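Hpy188I (Helicobacter pylori, PDB 3OQG) cuts double-stranded DNA at a specific sequence as a restriction endonuclease of the GIY-YIG nuclease family. Local coordinates at residues 44-58 against 91-103. Residues are numbered along the deposited sequence; the frame is centred on the assembly and turned at random. Where two conformers were deposited one is given.
Sequences LCELVPNNSLEKLEI and ITKRVQSYNCGKV. With nucleotides of chain C.
In this GIY-YIG nuclease helix 91-98, which contacts the DNA, packs on the beta hairpin 44-58, and the amide of Asn-99, just after the helix, bonds to the backbone of Leu-56 on edge strand 55-58. Asn-99 OD1 accepts from Leu-56 N at 2.8 Å, the donor tilted 29° from the carbonyl plane, while Asn-99 ND2 gives a nearly straight bond to Leu-56 O in its carbonyl plane, on a lone pair. An asparagine suits this place because one flat amide supplies both the acceptor and the donor that a strand edge needs.

One turn earlier, branched Val-95 offers a methyl to each strand: CG1 and CB meet the tip of Ile-58 (CD1 to CB 3.8 Å), and the Leu-47 side chain runs past in the opposite direction, CD2 against Val-95 CG2. Another turn back Leu-44 CD2 lies against Ile-91 CB and CG2.

At the hairpin turn Glu-54, extended from a chi1 of -164°, is long enough for OE2 to accept from Val-103 N, starting helix 103-108 (2.9 Å, syn side but 31° out of the carboxylate plane); Gln-120 NE2 also bonds OE2, and aliphatic Lys-102 carbons cross the carboxylate.

Ser-97 OG donates to N7 of DA7 of chain C at 2.7 Å, consistent with sequence recognition, and Arg-94 NH2 to OP2 of DG6 of chain C. Helix 113-125 adds Leu-119 against Leu-56, and strand 129-134 adds Val-129 and Val-131 against Leu-47.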
loop_
_atom_site.group_PDB
_atom_site.type_symbol
_atom_site.label_atom_id
_atom_site.label_comp_id
_atom_site.label_asym_id
_atom_site.label_seq_id
_atom_site.Cartn_x
_atom_site.Cartn_y
_atom_site.Cartn_z
ATOM N N LEU A 44 5.923 19.886 10.710
ATOM C CA LEU A 44 5.176 18.943 11.548
ATOM C C LEU A 44 6.040 18.314 12.630
ATOM O O LEU A 44 5.629 18.233 13.780
ATOM C CB LEU A 44 4.544 17.857 10.663
ATOM C CG LEU A 44 3.761 16.760 11.390
ATOM C CD1 LEU A 44 2.596 17.320 12.196
ATOM C CD2 LEU A 44 3.304 15.677 10.386
ATOM N N CYS A 45 7.236 17.859 12.259
ATOM C CA CYS A 45 8.135 17.177 13.181
ATOM C C CYS A 45 9.491 17.053 12.517
ATOM O O CYS A 45 9.669 17.464 11.364
ATOM C CB CYS A 45 7.602 15.781 13.539
ATOM S SG CYS A 45 7.429 14.610 12.182
ATOM N N GLU A 46 10.441 16.503 13.250
ATOM C CA GLU A 46 11.737 16.150 12.705
ATOM C C GLU A 46 11.952 14.687 12.987
ATOM O O GLU A 46 11.450 14.151 14.003
ATOM C CB GLU A 46 12.860 16.951 13.355
ATOM C CG GLU A 46 12.951 18.347 12.888
ATOM C CD GLU A 46 13.916 19.150 13.691
ATOM O OE1 GLU A 46 13.816 19.105 14.954
ATOM O OE2 GLU A 46 14.767 19.828 13.065
ATOM N N LEU A 47 12.707 14.055 12.095
ATOM C CA LEU A 47 13.160 12.675 12.269
ATOM C C LEU A 47 14.653 12.677 12.605
ATOM O O LEU A 47 15.461 13.301 11.903
ATOM C CB LEU A 47 12.933 11.853 10.996
ATOM C CG LEU A 47 11.525 11.951 10.376
ATOM C CD1 LEU A 47 11.379 11.067 9.126
ATOM C CD2 LEU A 47 10.455 11.647 11.440
ATOM N N VAL A 48 14.990 11.980 13.677
ATOM C CA VAL A 48 16.362 11.912 14.156
ATOM C C VAL A 48 16.932 10.512 13.959
ATOM O O VAL A 48 16.442 9.554 14.584
ATOM C CB VAL A 48 16.425 12.252 15.648
ATOM C CG1 VAL A 48 17.872 12.270 16.091
ATOM C CG2 VAL A 48 15.716 13.583 15.944
ATOM N N PRO A 49 17.953 10.364 13.085
ATOM C CA PRO A 49 18.538 9.041 12.896
ATOM C C PRO A 49 19.199 8.541 14.145
ATOM O O PRO A 49 19.907 9.302 14.837
ATOM C CB PRO A 49 19.603 9.273 11.809
ATOM C CG PRO A 49 19.141 10.451 11.122
ATOM C CD PRO A 49 18.573 11.335 12.162
ATOM N N ASN A 50 18.928 7.276 14.443
ATOM C CA ASN A 50 19.582 6.572 15.505
ATOM C C ASN A 50 20.221 5.305 14.919
ATOM O O ASN A 50 19.594 4.248 14.845
ATOM C CB ASN A 50 18.593 6.257 16.617
ATOM C CG ASN A 50 19.275 5.671 17.842
ATOM O OD1 ASN A 50 20.346 5.036 17.736
ATOM N ND2 ASN A 50 18.636 5.818 18.992
ATOM N N ASN A 51 21.462 5.443 14.464
ATOM C CA ASN A 51 22.159 4.342 13.791
ATOM C C ASN A 51 22.337 3.105 14.646
ATOM O O ASN A 51 22.148 1.975 14.166
ATOM C CB ASN A 51 23.494 4.819 13.203
ATOM C CG ASN A 51 23.345 5.288 11.781
ATOM O OD1 ASN A 51 23.289 4.460 10.863
ATOM N ND2 ASN A 51 23.228 6.610 11.583
ATOM N N SER A 52 22.683 3.271 15.921
ATOM C CA SER A 52 22.888 2.110 16.772
ATOM C C SER A 52 21.632 1.254 16.841
ATOM O O SER A 52 21.718 0.023 16.859
ATOM C CB SER A 52 23.305 2.517 18.180
ATOM O OG SER A 52 23.535 1.354 18.962
ATOM N N LEU A 53 20.469 1.896 16.859
ATOM C CA LEU A 53 19.209 1.163 16.953
ATOM C C LEU A 53 18.522 0.951 15.594
ATOM O O LEU A 53 17.433 0.387 15.536
ATOM C CB LEU A 53 18.267 1.873 17.920
ATOM C CG LEU A 53 18.783 1.936 19.371
ATOM C CD1 LEU A 53 17.630 2.301 20.240
ATOM C CD2 LEU A 53 19.437 0.642 19.857
ATOM N N GLU A 54 19.175 1.396 14.524
ATOM C CA GLU A 54 18.701 1.226 13.131
ATOM C C GLU A 54 17.268 1.706 12.979
ATOM O O GLU A 54 16.397 0.991 12.480
ATOM C CB GLU A 54 18.843 -0.218 12.646
ATOM C CG GLU A 54 18.738 -0.350 11.118
ATOM C CD GLU A 54 18.937 -1.760 10.632
ATOM O OE1 GLU A 54 18.998 -2.703 11.471
ATOM O OE2 GLU A 54 19.054 -1.925 9.404
ATOM N N LYS A 55 17.033 2.934 13.423
ATOM C CA LYS A 55 15.695 3.485 13.396
ATOM C C LYS A 55 15.760 4.989 13.395
ATOM O O LYS A 55 16.791 5.582 13.732
ATOM C CB LYS A 55 14.876 3.022 14.617
ATOM C CG LYS A 55 15.289 3.659 15.912
ATOM C CD LYS A 55 14.509 3.117 17.101
ATOM C CE LYS A 55 12.993 3.358 17.026
ATOM N NZ LYS A 55 12.256 2.879 18.257
ATOM N N LEU A 56 14.620 5.583 13.072
ATOM C CA LEU A 56 14.367 7.003 13.188
ATOM C C LEU A 56 13.508 7.345 14.400
ATOM O O LEU A 56 12.454 6.750 14.626
ATOM C CB LEU A 56 13.623 7.484 11.967
ATOM C CG LEU A 56 14.300 7.184 10.630
ATOM C CD1 LEU A 56 13.311 7.283 9.467
ATOM C CD2 LEU A 56 15.488 8.091 10.449
ATOM N N GLU A 57 13.960 8.328 15.167
ATOM C CA GLU A 57 13.192 8.845 16.303
ATOM C C GLU A 57 12.451 10.081 15.841
ATOM O O GLU A 57 12.793 10.644 14.817
ATOM C CB GLU A 57 14.121 9.199 17.448
ATOM C CG GLU A 57 14.897 8.003 17.972
ATOM C CD GLU A 57 16.073 8.368 18.843
ATOM O OE1 GLU A 57 16.490 9.547 18.880
ATOM O OE2 GLU A 57 16.616 7.444 19.462
ATOM N N ILE A 58 11.431 10.503 16.588
ATOM C CA ILE A 58 10.616 11.667 16.184
ATOM C C ILE A 58 10.691 12.772 17.227
ATOM O O ILE A 58 10.487 12.523 18.443
ATOM C CB ILE A 58 9.118 11.304 15.976
ATOM C CG1 ILE A 58 8.945 10.298 14.832
ATOM C CG2 ILE A 58 8.236 12.559 15.724
ATOM C CD1 ILE A 58 7.586 9.624 14.834
ATOM N N ILE A 91 1.560 10.758 11.129
ATOM C CA ILE A 91 2.983 10.668 10.802
ATOM C C ILE A 91 3.716 9.604 11.624
ATOM O O ILE A 91 4.672 8.968 11.146
ATOM C CB ILE A 91 3.687 12.055 10.939
ATOM C CG1 ILE A 91 5.077 12.016 10.302
ATOM C CG2 ILE A 91 3.632 12.594 12.408
ATOM C CD1 ILE A 91 5.087 11.681 8.784
ATOM N N THR A 92 3.298 9.431 12.870
ATOM C CA THR A 92 3.984 8.527 13.774
ATOM C C THR A 92 3.944 7.093 13.233
ATOM O O THR A 92 4.946 6.391 13.268
ATOM C CB THR A 92 3.382 8.587 15.196
ATOM O OG1 THR A 92 1.966 8.374 15.141
ATOM C CG2 THR A 92 3.670 9.946 15.820
ATOM N N LYS A 93 2.779 6.672 12.749
ATOM C CA LYS A 93 2.628 5.339 12.153
ATOM C C LYS A 93 3.422 5.205 10.842
ATOM O O LYS A 93 4.027 4.150 10.557
ATOM C CB LYS A 93 1.146 4.994 11.960
ATOM C CG LYS A 93 0.401 4.748 13.274
ATOM C CD LYS A 93 -0.945 4.128 12.965
ATOM C CE LYS A 93 -1.850 4.091 14.144
ATOM N NZ LYS A 93 -3.162 3.494 13.732
ATOM N N ARG A 94 3.429 6.257 10.028
ATOM C CA ARG A 94 4.209 6.220 8.801
ATOM C C ARG A 94 5.697 6.082 9.114
ATOM O O ARG A 94 6.411 5.364 8.426
ATOM C CB ARG A 94 3.954 7.441 7.900
ATOM C CG ARG A 94 4.733 7.403 6.566
ATOM C CD ARG A 94 4.295 6.215 5.690
ATOM N NE ARG A 94 5.071 5.976 4.468
ATOM C CZ ARG A 94 6.091 5.124 4.364
ATOM N NH1 ARG A 94 6.516 4.456 5.401
ATOM N NH2 ARG A 94 6.668 4.919 3.180
ATOM N N VAL A 95 6.175 6.797 10.133
ATOM C CA VAL A 95 7.568 6.638 10.567
ATOM C C VAL A 95 7.844 5.221 11.100
ATOM O O VAL A 95 8.878 4.653 10.793
ATOM C CB VAL A 95 7.954 7.723 11.583
ATOM C CG1 VAL A 95 9.377 7.442 12.172
ATOM C CG2 VAL A 95 7.866 9.084 10.900
ATOM N N GLN A 96 6.939 4.688 11.920
ATOM C CA GLN A 96 6.931 3.276 12.360
ATOM C C GLN A 96 7.159 2.361 11.144
ATOM O O GLN A 96 8.051 1.503 11.119
ATOM C CB GLN A 96 5.556 3.049 13.003
ATOM C CG GLN A 96 5.342 1.804 13.790
ATOM C CD GLN A 96 3.996 1.966 14.531
ATOM O OE1 GLN A 96 3.064 1.206 14.314
ATOM N NE2 GLN A 96 3.876 3.058 15.330
ATOM N N SER A 97 6.386 2.604 10.100
ATOM C CA SER A 97 6.532 1.863 8.837
ATOM C C SER A 97 7.939 2.043 8.230
ATOM O O SER A 97 8.607 1.060 7.889
ATOM C CB SER A 97 5.421 2.278 7.862
ATOM O OG SER A 97 5.469 1.492 6.666
ATOM N N TYR A 98 8.430 3.271 8.096
ATOM C CA TYR A 98 9.838 3.474 7.654
ATOM C C TYR A 98 10.833 2.694 8.493
ATOM O O TYR A 98 11.813 2.139 7.971
ATOM C CB TYR A 98 10.217 4.952 7.668
ATOM C CG TYR A 98 9.696 5.711 6.475
ATOM C CD1 TYR A 98 10.080 5.364 5.187
ATOM C CD2 TYR A 98 8.842 6.797 6.631
ATOM C CE1 TYR A 98 9.641 6.068 4.103
ATOM C CE2 TYR A 98 8.390 7.512 5.538
ATOM C CZ TYR A 98 8.768 7.137 4.276
ATOM O OH TYR A 98 8.321 7.844 3.172
ATOM N N ASN A 99 10.593 2.627 9.803
ATOM C CA ASN A 99 11.471 1.861 10.684
ATOM C C ASN A 99 11.464 0.341 10.436
ATOM O O ASN A 99 12.260 -0.384 11.047
ATOM C CB ASN A 99 11.175 2.188 12.149
ATOM C CG ASN A 99 11.707 3.533 12.552
ATOM O OD1 ASN A 99 12.630 4.062 11.904
ATOM N ND2 ASN A 99 11.147 4.112 13.641
ATOM N N CYS A 100 10.580 -0.123 9.547
ATOM C CA CYS A 100 10.622 -1.505 9.045
ATOM C C CYS A 100 11.693 -1.742 7.978
ATOM O O CYS A 100 11.928 -2.891 7.587
ATOM C CB CYS A 100 9.270 -1.915 8.479
ATOM S SG CYS A 100 7.967 -2.004 9.726
ATOM N N GLY A 101 12.323 -0.669 7.503
ATOM C CA GLY A 101 13.343 -0.754 6.467
ATOM C C GLY A 101 14.690 -1.296 6.903
ATOM O O GLY A 101 15.692 -0.897 6.362
ATOM N N LYS A 102 14.714 -2.194 7.882
ATOM C CA LYS A 102 15.961 -2.730 8.413
ATOM C C LYS A 102 16.613 -3.716 7.449
ATOM O O LYS A 102 15.941 -4.429 6.708
ATOM C CB LYS A 102 15.728 -3.385 9.792
ATOM C CG LYS A 102 15.201 -2.464 10.869
ATOM C CD LYS A 102 15.307 -3.176 12.185
ATOM C CE LYS A 102 14.715 -2.445 13.311
ATOM N NZ LYS A 102 15.017 -3.199 14.550
ATOM N N VAL A 103 17.944 -3.770 7.487
ATOM C CA VAL A 103 18.693 -4.723 6.680
ATOM C C VAL A 103 18.160 -6.148 6.804
ATOM O O VAL A 103 17.961 -6.835 5.779
ATOM C CB VAL A 103 20.195 -4.650 7.010
ATOM C CG1 VAL A 103 20.963 -5.832 6.381
ATOM C CG2 VAL A 103 20.775 -3.291 6.592
ATOM P P DG C 6 4.858 6.451 0.182
ATOM O OP1 DG C 6 4.452 7.870 0.099
ATOM O OP2 DG C 6 6.219 6.093 0.661
ATOM O "O5'" DG C 6 3.776 5.672 1.049
ATOM C "C5'" DG C 6 2.509 5.366 0.472
ATOM C "C4'" DG C 6 1.822 4.267 1.244
ATOM O "O4'" DG C 6 2.564 3.027 1.155
ATOM C "C3'" DG C 6 1.649 4.553 2.738
ATOM O "O3'" DG C 6 0.295 4.299 3.102
ATOM C "C2'" DG C 6 2.572 3.550 3.405
ATOM C "C1'" DG C 6 2.484 2.406 2.422
ATOM N N9 DG C 6 3.540 1.405 2.533
ATOM C C8 DG C 6 4.897 1.574 2.378
ATOM N N7 DG C 6 5.579 0.484 2.614
ATOM C C5 DG C 6 4.612 -0.468 2.925
ATOM C C6 DG C 6 4.743 -1.836 3.290
ATOM O O6 DG C 6 5.779 -2.507 3.426
ATOM N N1 DG C 6 3.495 -2.423 3.519
ATOM C C2 DG C 6 2.290 -1.774 3.424
ATOM N N2 DG C 6 1.191 -2.497 3.702
ATOM N N3 DG C 6 2.159 -0.506 3.088
ATOM C C4 DG C 6 3.351 0.081 2.861
ATOM P P DA C 7 -0.183 4.523 4.609
ATOM O OP1 DA C 7 -1.399 5.362 4.555
ATOM O OP2 DA C 7 0.971 4.952 5.444
ATOM O "O5'" DA C 7 -0.605 3.063 5.084
ATOM C "C5'" DA C 7 -1.577 2.329 4.341
ATOM C "C4'" DA C 7 -1.979 1.073 5.078
ATOM O "O4'" DA C 7 -0.885 0.127 5.086
ATOM C "C3'" DA C 7 -2.401 1.259 6.532
ATOM O "O3'" DA C 7 -3.567 0.471 6.795
ATOM C "C2'" DA C 7 -1.203 0.765 7.324
ATOM C "C1'" DA C 7 -0.565 -0.266 6.409
ATOM N N9 DA C 7 0.894 -0.315 6.516
ATOM C C8 DA C 7 1.780 0.697 6.222
ATOM N N7 DA C 7 3.035 0.379 6.424
ATOM C C5 DA C 7 2.978 -0.932 6.879
ATOM C C6 DA C 7 3.976 -1.838 7.280
ATOM N N6 DA C 7 5.285 -1.553 7.286
ATOM N N1 DA C 7 3.581 -3.064 7.683
ATOM C C2 DA C 7 2.268 -3.350 7.678
ATOM N N3 DA C 7 1.241 -2.586 7.329
ATOM C C4 DA C 7 1.665 -1.372 6.935
ATOM P P DC C 9 -4.332 -4.839 12.199
ATOM O OP1 DC C 9 -5.261 -5.976 11.961
ATOM O OP2 DC C 9 -4.832 -3.623 12.889
ATOM O "O5'" DC C 9 -3.061 -5.391 12.983
ATOM C "C5'" DC C 9 -2.303 -6.487 12.474
ATOM C "C4'" DC C 9 -1.065 -6.710 13.312
ATOM O "O4'" DC C 9 -0.072 -5.671 13.133
ATOM C "C3'" DC C 9 -1.292 -6.827 14.824
ATOM O "O3'" DC C 9 -0.976 -8.135 15.265
ATOM C "C2'" DC C 9 -0.281 -5.865 15.428
ATOM C "C1'" DC C 9 0.721 -5.697 14.304
ATOM N N1 DC C 9 1.506 -4.455 14.383
ATOM C C2 DC C 9 2.875 -4.555 14.607
ATOM O O2 DC C 9 3.387 -5.686 14.679
ATOM N N3 DC C 9 3.608 -3.428 14.732
ATOM C C4 DC C 9 3.019 -2.239 14.636
ATOM N N4 DC C 9 3.783 -1.154 14.785
ATOM C C5 DC C 9 1.621 -2.109 14.385
ATOM C C6 DC C 9 0.910 -3.234 14.265
HETATM O O HOH W 1 16.313 -1.551 16.866
#